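Local coordinates for nucleoside hydrolase, putative (Trypanosoma brucei, PDB 3FZ0), which is a putative member of the nucleoside hydrolase family and holds a calcium ion in an acidic site of its alpha/beta fold, at residues I23-T28 / V289-E294; D283-L288 / T341-E346. The protein carries 2 engineered substitutions. One frame throughout, in Å; residues are numbered along the deposited sequence.

Interaction 1 (I23-T28 / V289-E294)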
ATOM      1  N   ILE B  23       4.917 -32.148  16.155  1.00 60.30           N
ATOM      2  CA  ILE B  23       4.219 -33.363  15.718  1.00 59.87           C
ATOM      3  C   ILE B  23       4.502 -34.496  16.712  1.00 60.49           C
ATOM      4  O   ILE B  23       3.606 -35.272  17.035  1.00 61.33           O
ATOM      5  CB  ILE B  23       4.571 -33.741  14.241  1.00 59.55           C
ATOM      6  CG1 ILE B  23       4.091 -32.625  13.292  1.00 59.17           C
ATOM      7  CG2 ILE B  23       3.953 -35.066  13.859  1.00 57.04           C
ATOM      8  CD1 ILE B  23       4.783 -32.559  11.936  1.00 59.07           C
ATOM      9  N   MET B  24       5.729 -34.551  17.214  1.00 60.45           N
ATOM     10  CA  MET B  24       6.106 -35.486  18.255  1.00 61.14           C
ATOM     11  C   MET B  24       5.249 -35.292  19.496  1.00 61.38           C
ATOM     12  O   MET B  24       4.812 -36.262  20.127  1.00 61.40           O
ATOM     13  CB  MET B  24       7.601 -35.380  18.589  1.00 60.97           C
ATOM     14  CG  MET B  24       8.557 -35.854  17.463  1.00 60.41           C
ATOM     15  SD  MET B  24      10.326 -35.679  17.879  1.00 61.31           S
ATOM     16  CE  MET B  24      10.702 -37.285  18.531  1.00 60.39           C
ATOM     17  N   LEU B  25       4.960 -34.043  19.814  1.00 61.74           N
ATOM     18  CA  LEU B  25       4.180 -33.733  20.997  1.00 62.29           C
ATOM     19  C   LEU B  25       2.738 -34.211  20.793  1.00 62.86           C
ATOM     20  O   LEU B  25       2.183 -34.941  21.651  1.00 63.31           O
ATOM     21  CB  LEU B  25       4.255 -32.242  21.312  1.00 62.21           C
ATOM     22  CG  LEU B  25       3.886 -31.680  22.688  1.00 62.18           C
ATOM     23  CD1 LEU B  25       4.303 -30.215  22.753  1.00 61.82           C
ATOM     24  CD2 LEU B  25       2.443 -31.782  22.975  1.00 61.15           C
ATOM     25  N   ALA B  26       2.135 -33.829  19.668  1.00 62.97           N
ATOM     26  CA  ALA B  26       0.802 -34.357  19.289  1.00 63.73           C
ATOM     27  C   ALA B  26       0.719 -35.888  19.323  1.00 64.50           C
ATOM     28  O   ALA B  26      -0.276 -36.427  19.785  1.00 64.92           O
ATOM     29  CB  ALA B  26       0.411 -33.862  17.925  1.00 62.74           C
ATOM     30  N   MET B  27       1.772 -36.569  18.858  1.00 65.02           N
ATOM     31  CA  MET B  27       1.735 -38.016  18.738  1.00 66.33           C
ATOM     32  C   MET B  27       1.997 -38.787  20.006  1.00 65.90           C
ATOM     33  O   MET B  27       1.904 -40.003  19.972  1.00 66.56           O
ATOM     34  CB  MET B  27       2.704 -38.487  17.663  1.00 66.06           C
ATOM     35  CG  MET B  27       2.157 -38.336  16.268  1.00 67.46           C
ATOM     36  SD  MET B  27       3.369 -38.876  15.083  1.00 69.13           S
ATOM     37  CE  MET B  27       4.817 -38.106  15.765  1.00 69.92           C
ATOM     38  N   THR B  28       2.351 -38.113  21.098  1.00 65.70           N
ATOM     39  CA  THR B  28       2.765 -38.802  22.335  1.00 65.59           C
ATOM     40  C   THR B  28       1.874 -38.371  23.492  1.00 65.94           C
ATOM     41  O   THR B  28       2.177 -38.567  24.637  1.00 66.48           O
ATOM     42  CB  THR B  28       4.236 -38.512  22.709  1.00 65.58           C
ATOM     43  OG1 THR B  28       4.455 -37.085  22.843  1.00 64.96           O
ATOM     44  CG2 THR B  28       5.172 -39.122  21.680  1.00 65.51           C
ATOM     45  N   VAL B 289      -1.110 -25.627  22.957  1.00 62.06           N
ATOM     46  CA  VAL B 289      -2.305 -24.815  23.143  1.00 62.06           C
ATOM     47  C   VAL B 289      -3.532 -25.561  22.628  1.00 62.61           C
ATOM     48  O   VAL B 289      -4.575 -25.529  23.261  1.00 62.32           O
ATOM     49  CB  VAL B 289      -2.151 -23.414  22.523  1.00 61.82           C
ATOM     50  CG1 VAL B 289      -3.496 -22.696  22.395  1.00 60.43           C
ATOM     51  CG2 VAL B 289      -1.199 -22.582  23.371  1.00 61.94           C
ATOM     52  N   ALA B 290      -3.393 -26.229  21.483  1.00 63.27           N
ATOM     53  CA  ALA B 290      -4.501 -26.948  20.854  1.00 63.89           C
ATOM     54  C   ALA B 290      -5.000 -28.084  21.693  1.00 64.46           C
ATOM     55  O   ALA B 290      -6.189 -28.309  21.794  1.00 64.64           O
ATOM     56  CB  ALA B 290      -4.082 -27.496  19.510  1.00 63.76           C
ATOM     57  N   ILE B 291      -4.093 -28.839  22.273  1.00 65.81           N
ATOM     58  CA  ILE B 291      -4.522 -30.053  22.954  1.00 67.27           C
ATOM     59  C   ILE B 291      -4.651 -29.932  24.477  1.00 67.64           C
ATOM     60  O   ILE B 291      -5.388 -30.703  25.077  1.00 67.48           O
ATOM     61  CB  ILE B 291      -3.754 -31.302  22.477  1.00 67.13           C
ATOM     62  CG1 ILE B 291      -2.278 -31.229  22.784  1.00 68.72           C
ATOM     63  CG2 ILE B 291      -3.884 -31.419  20.977  1.00 67.19           C
ATOM     64  CD1 ILE B 291      -1.438 -32.172  21.856  1.00 68.77           C
ATOM     65  N   ARG B 292      -3.962 -28.959  25.080  1.00 68.01           N
ATOM     66  CA  ARG B 292      -4.121 -28.694  26.495  1.00 68.64           C
ATOM     67  C   ARG B 292      -4.505 -27.251  26.707  1.00 68.31           C
ATOM     68  O   ARG B 292      -3.649 -26.436  27.036  1.00 67.98           O
ATOM     69  CB  ARG B 292      -2.845 -29.025  27.274  1.00 69.41           C
ATOM     70  CG  ARG B 292      -2.308 -30.427  27.054  1.00 72.13           C
ATOM     71  CD  ARG B 292      -1.481 -30.877  28.227  1.00 77.06           C
ATOM     72  NE  ARG B 292      -2.306 -31.531  29.229  1.00 81.23           N
ATOM     73  CZ  ARG B 292      -2.086 -31.491  30.543  1.00 83.65           C
ATOM     74  NH1 ARG B 292      -1.060 -30.818  31.039  1.00 83.31           N
ATOM     75  NH2 ARG B 292      -2.904 -32.141  31.377  1.00 85.61           N
ATOM     76  N   PRO B 293      -5.805 -26.930  26.532  1.00 68.50           N
ATOM     77  CA  PRO B 293      -6.266 -25.532  26.580  1.00 68.53           C
ATOM     78  C   PRO B 293      -5.988 -24.859  27.930  1.00 68.06           C
ATOM     79  O   PRO B 293      -5.943 -23.641  28.006  1.00 68.53           O
ATOM     80  CB  PRO B 293      -7.784 -25.646  26.348  1.00 68.71           C
ATOM     81  CG  PRO B 293      -8.129 -27.074  26.804  1.00 68.91           C
ATOM     82  CD  PRO B 293      -6.927 -27.869  26.327  1.00 68.49           C
ATOM     83  N   GLU B 294      -5.797 -25.660  28.971  1.00 67.47           N
ATOM     84  CA  GLU B 294      -5.505 -25.180  30.318  1.00 67.26           C
ATOM     85  C   GLU B 294      -4.085 -24.610  30.422  1.00 66.31           C
ATOM     86  O   GLU B 294      -3.753 -23.946  31.399  1.00 66.05           O
ATOM     87  CB  GLU B 294      -5.740 -26.285  31.372  1.00 67.67           C
ATOM     88  CG  GLU B 294      -4.791 -27.523  31.256  1.00 70.70           C
ATOM     89  CD  GLU B 294      -5.311 -28.668  30.318  1.00 73.25           C
ATOM     90  OE1 GLU B 294      -6.097 -28.402  29.375  1.00 73.11           O
ATOM     91  OE2 GLU B 294      -4.918 -29.852  30.534  1.00 74.89           O
TER
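Two extended side chains meet here: Leu25 sets CG anti to its backbone N (chi1 -162°), and Ile291 turns CG1 into the position between its backbone N and carbonyl carbon (chi1 63°), then runs out to CD1. These turns aim the branches at each other between helices 17-27 and 282-291, neighbouring helices of the alpha/beta fold of the nucleoside hydrolase family. The two side chains run antiparallel where they overlap, bringing Leu25 CD2 to 4.1 Å from Ile291 CD1.

Ile291 CD1 also lies 4.0 Å from Ala26 CA, against the backbone of helix 17-27. Alanine suits this place because its lone methyl adds little bulk, and an isoleucine tip can come up to the helix itself. The closest CA pair, Ala26 and Ile291, is 7.8 Å apart, a gap that the isoleucine side chain spans. All three residues are buried, and the contact is wholly apolar. Strand 32-39 lies against it, with Val32 touching Ile291 and Val34 touching Ala26.

Polar groups lie beyond the apolar contact on each side. Beyond Ile291, Arg292 leaves helical geometry and carries charge on the outer side: Glu294 OE2 sits 3.2 Å from Arg292 NH2, above the guanidinium plane, an attraction of charges with no N-H aimed at the oxygen. In segment 23-28, threonine can fold its hydroxyl back toward the preceding helical residues, and Thr28 OG1 donates to Met24 O over 2.9 Å, meeting the carbonyl at 139° with the hydroxyl tilted out of the carbonyl plane.

Interaction 2 (D283-L288 / T341-E346). With CA (calcium ion), chain G.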
ATOM      1  N   ASP B 283       6.380 -23.862  17.163  1.00 64.25           N
ATOM      2  CA  ASP B 283       5.307 -24.806  16.756  1.00 63.56           C
ATOM      3  C   ASP B 283       4.878 -25.755  17.866  1.00 62.85           C
ATOM      4  O   ASP B 283       3.717 -26.141  17.921  1.00 63.00           O
ATOM      5  CB  ASP B 283       5.717 -25.596  15.526  1.00 63.91           C
ATOM      6  CG  ASP B 283       5.854 -24.722  14.306  1.00 65.39           C
ATOM      7  OD1 ASP B 283       5.205 -23.663  14.251  1.00 66.74           O
ATOM      8  OD2 ASP B 283       6.615 -25.086  13.385  1.00 65.49           O
ATOM      9  N   ALA B 284       5.795 -26.121  18.760  1.00 61.84           N
ATOM     10  CA  ALA B 284       5.451 -27.029  19.859  1.00 61.06           C
ATOM     11  C   ALA B 284       4.506 -26.340  20.821  1.00 60.73           C
ATOM     12  O   ALA B 284       3.601 -26.978  21.380  1.00 60.40           O
ATOM     13  CB  ALA B 284       6.700 -27.538  20.590  1.00 60.74           C
ATOM     14  N   VAL B 285       4.695 -25.031  21.001  1.00 60.15           N
ATOM     15  CA  VAL B 285       3.828 -24.255  21.884  1.00 59.54           C
ATOM     16  C   VAL B 285       2.390 -24.224  21.317  1.00 59.93           C
ATOM     17  O   VAL B 285       1.390 -24.352  22.043  1.00 60.47           O
ATOM     18  CB  VAL B 285       4.420 -22.819  22.163  1.00 59.70           C
ATOM     19  CG1 VAL B 285       3.510 -21.978  23.069  1.00 59.33           C
ATOM     20  CG2 VAL B 285       5.789 -22.901  22.803  1.00 57.95           C
ATOM     21  N   ALA B 286       2.279 -24.078  20.005  1.00 59.91           N
ATOM     22  CA  ALA B 286       0.978 -24.040  19.359  1.00 59.97           C
ATOM     23  C   ALA B 286       0.255 -25.389  19.521  1.00 60.24           C
ATOM     24  O   ALA B 286      -0.922 -25.423  19.907  1.00 60.83           O
ATOM     25  CB  ALA B 286       1.131 -23.665  17.871  1.00 59.51           C
ATOM     26  N   VAL B 287       0.940 -26.499  19.213  1.00 60.26           N
ATOM     27  CA  VAL B 287       0.361 -27.836  19.461  1.00 59.97           C
ATOM     28  C   VAL B 287      -0.086 -28.001  20.927  1.00 60.60           C
ATOM     29  O   VAL B 287      -1.177 -28.516  21.180  1.00 61.12           O
ATOM     30  CB  VAL B 287       1.293 -29.025  19.007  1.00 59.60           C
ATOM     31  CG1 VAL B 287       0.734 -30.354  19.442  1.00 57.83           C
ATOM     32  CG2 VAL B 287       1.452 -29.006  17.470  1.00 58.53           C
ATOM     33  N   LEU B 288       0.715 -27.531  21.879  1.00 60.58           N
ATOM     34  CA  LEU B 288       0.308 -27.589  23.277  1.00 61.20           C
ATOM     35  C   LEU B 288      -0.994 -26.815  23.549  1.00 61.63           C
ATOM     36  O   LEU B 288      -1.888 -27.292  24.282  1.00 61.71           O
ATOM     37  CB  LEU B 288       1.424 -27.074  24.178  1.00 61.66           C
ATOM     38  CG  LEU B 288       1.122 -27.128  25.671  1.00 61.28           C
ATOM     39  CD1 LEU B 288       1.277 -28.535  26.140  1.00 59.74           C
ATOM     40  CD2 LEU B 288       2.089 -26.213  26.377  1.00 62.08           C
ATOM     41  N   THR B 341      -1.375 -14.703  25.157  1.00 61.87           N
ATOM     42  CA  THR B 341      -0.318 -13.824  25.668  1.00 62.51           C
ATOM     43  C   THR B 341       0.564 -14.439  26.743  1.00 62.59           C
ATOM     44  O   THR B 341       1.658 -13.941  26.983  1.00 62.52           O
ATOM     45  CB  THR B 341      -0.836 -12.452  26.134  1.00 62.68           C
ATOM     46  OG1 THR B 341      -1.794 -12.636  27.173  1.00 63.87           O
ATOM     47  CG2 THR B 341      -1.496 -11.664  24.941  1.00 62.88           C
ATOM     48  N   LYS B 342       0.077 -15.498  27.388  1.00 62.51           N
ATOM     49  CA  LYS B 342       0.883 -16.329  28.273  1.00 62.39           C
ATOM     50  C   LYS B 342       0.523 -17.819  28.262  1.00 61.88           C
ATOM     51  O   LYS B 342      -0.640 -18.189  28.444  1.00 61.40           O
ATOM     52  CB  LYS B 342       0.889 -15.825  29.720  1.00 62.71           C
ATOM     53  CG  LYS B 342       1.993 -16.529  30.500  1.00 62.84           C
ATOM     54  CD  LYS B 342       2.379 -15.820  31.740  1.00 65.67           C
ATOM     55  CE  LYS B 342       3.528 -16.578  32.500  1.00 66.96           C
ATOM     56  NZ  LYS B 342       4.873 -16.457  31.828  1.00 67.73           N
ATOM     57  N   VAL B 343       1.551 -18.641  28.064  1.00 61.56           N
ATOM     58  CA  VAL B 343       1.468 -20.091  28.135  1.00 61.41           C
ATOM     59  C   VAL B 343       2.227 -20.624  29.342  1.00 61.47           C
ATOM     60  O   VAL B 343       3.301 -20.114  29.695  1.00 61.38           O
ATOM     61  CB  VAL B 343       1.972 -20.744  26.838  1.00 61.46           C
ATOM     62  CG1 VAL B 343       2.196 -22.245  27.002  1.00 61.73           C
ATOM     63  CG2 VAL B 343       0.944 -20.502  25.711  1.00 61.26           C
ATOM     64  N   ASP B 344       1.654 -21.657  29.969  1.00 61.71           N
ATOM     65  CA  ASP B 344       2.210 -22.300  31.169  1.00 62.05           C
ATOM     66  C   ASP B 344       3.500 -23.011  30.779  1.00 62.02           C
ATOM     67  O   ASP B 344       3.453 -24.050  30.125  1.00 62.16           O
ATOM     68  CB  ASP B 344       1.191 -23.294  31.705  1.00 61.84           C
ATOM     69  CG  ASP B 344       1.571 -23.872  33.045  1.00 63.32           C
ATOM     70  OD1 ASP B 344       2.770 -24.126  33.320  1.00 64.77           O
ATOM     71  OD2 ASP B 344       0.640 -24.105  33.846  1.00 63.68           O
ATOM     72  N   ASN B 345       4.643 -22.426  31.143  1.00 62.05           N
ATOM     73  CA  ASN B 345       5.966 -23.008  30.802  1.00 62.32           C
ATOM     74  C   ASN B 345       6.175 -24.414  31.388  1.00 62.13           C
ATOM     75  O   ASN B 345       6.651 -25.310  30.723  1.00 61.57           O
ATOM     76  CB  ASN B 345       7.144 -22.106  31.215  1.00 61.39           C
ATOM     77  CG  ASN B 345       8.446 -22.553  30.576  1.00 61.24           C
ATOM     78  OD1 ASN B 345       8.521 -22.687  29.340  1.00 62.82           O
ATOM     79  ND2 ASN B 345       9.459 -22.843  31.400  1.00 61.43           N
ATOM     80  N   GLU B 346       5.788 -24.567  32.643  1.00 62.89           N
ATOM     81  CA  GLU B 346       5.835 -25.830  33.349  1.00 64.29           C
ATOM     82  C   GLU B 346       5.098 -26.961  32.575  1.00 63.77           C
ATOM     83  O   GLU B 346       5.661 -28.035  32.388  1.00 62.65           O
ATOM     84  CB  GLU B 346       5.282 -25.617  34.756  1.00 64.34           C
ATOM     85  CG  GLU B 346       5.615 -26.710  35.759  1.00 67.87           C
ATOM     86  CD  GLU B 346       5.759 -26.156  37.203  1.00 72.44           C
ATOM     87  OE1 GLU B 346       5.875 -24.899  37.372  1.00 74.73           O
ATOM     88  OE2 GLU B 346       5.787 -26.988  38.168  1.00 75.34           O
TER
HETATM   89 CA    CA G 400       6.780 -24.305  11.080  1.00 62.36          CA
HETATM   90  O   HOH W   1       6.302 -22.392  12.258  1.00 33.86           O
HETATM   91  O   HOH W   2       7.330 -22.202   9.480  1.00 45.13           O
HETATM   92  O   HOH W   3       9.030 -23.700  11.833  1.00 28.67           O
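Val343 sets its two methyls against Val285 and Leu288, which follow one another by about one turn of helix 282-291. With Val285 CG1 anti to its backbone N (chi1 179°), that branch points out to the strand and lies 4.0 Å from Val343 CG2. The other branch of the strand valine meets the leucine at an oblique angle, Val343 CG1 to Leu288 CD2 at 4.0 Å. A beta-branched residue fits the strand end because it presents a methyl to each helix partner, while the longer leucine makes up the reach from farther along the helix. Phe348 of helix 345-356 also touches both Val285 and Leu288.

This buried trio is the tight part of the contact; polar groups take over along the rest of 341-346. Lys342 and Glu346 are exposed, and Lys342 NZ finds a hydrogen bond with Asn213 OD1. A classic beta bulge interrupts the strand pairing where Thr341 and Lys342 together lie opposite Asp298. Asp344 then occupies the N-cap position of helix 345-356, where its short carboxylate can turn back, OD1 accepting from Met347 N.

At the other end of the helix segment, nearly one and a half turns before the leucine, Asp283 points its carboxylate at the metal. Its OD2 binds the calcium ion at 2.4 Å, while OD1 receives a hydrogen bond of 2.6 Å from water 1, itself a ligand of the ion, which fixes how the carboxylate is turned. Asp14, Asp19 and the carbonyl of Leu134 complete the protein ligands of this aspartate-rich calcium site, a hallmark of the nucleoside hydrolase fold.

From the N terminus, residues 23-28 come first, near the end of helix 17-27, and wait some 260 residues for their partner 289-294. That makes interaction 1 the long closure, joining an early helix to a late one. Before the chain reaches 289-294 it lays down 283-288 on the same helix, whose partner 341-346 arrives only later, so interaction 2 closes a loop of 52 residues and the two closures cross rather than nest. Helix 282-291 is shared, and the centres lie about 9 Å apart. Direct packing joins them: Val289 CG2 approaches Val343 CG2 at 3.8 Å. Through helix 282-291 they link helix 17-27 to the end of strand 337-343.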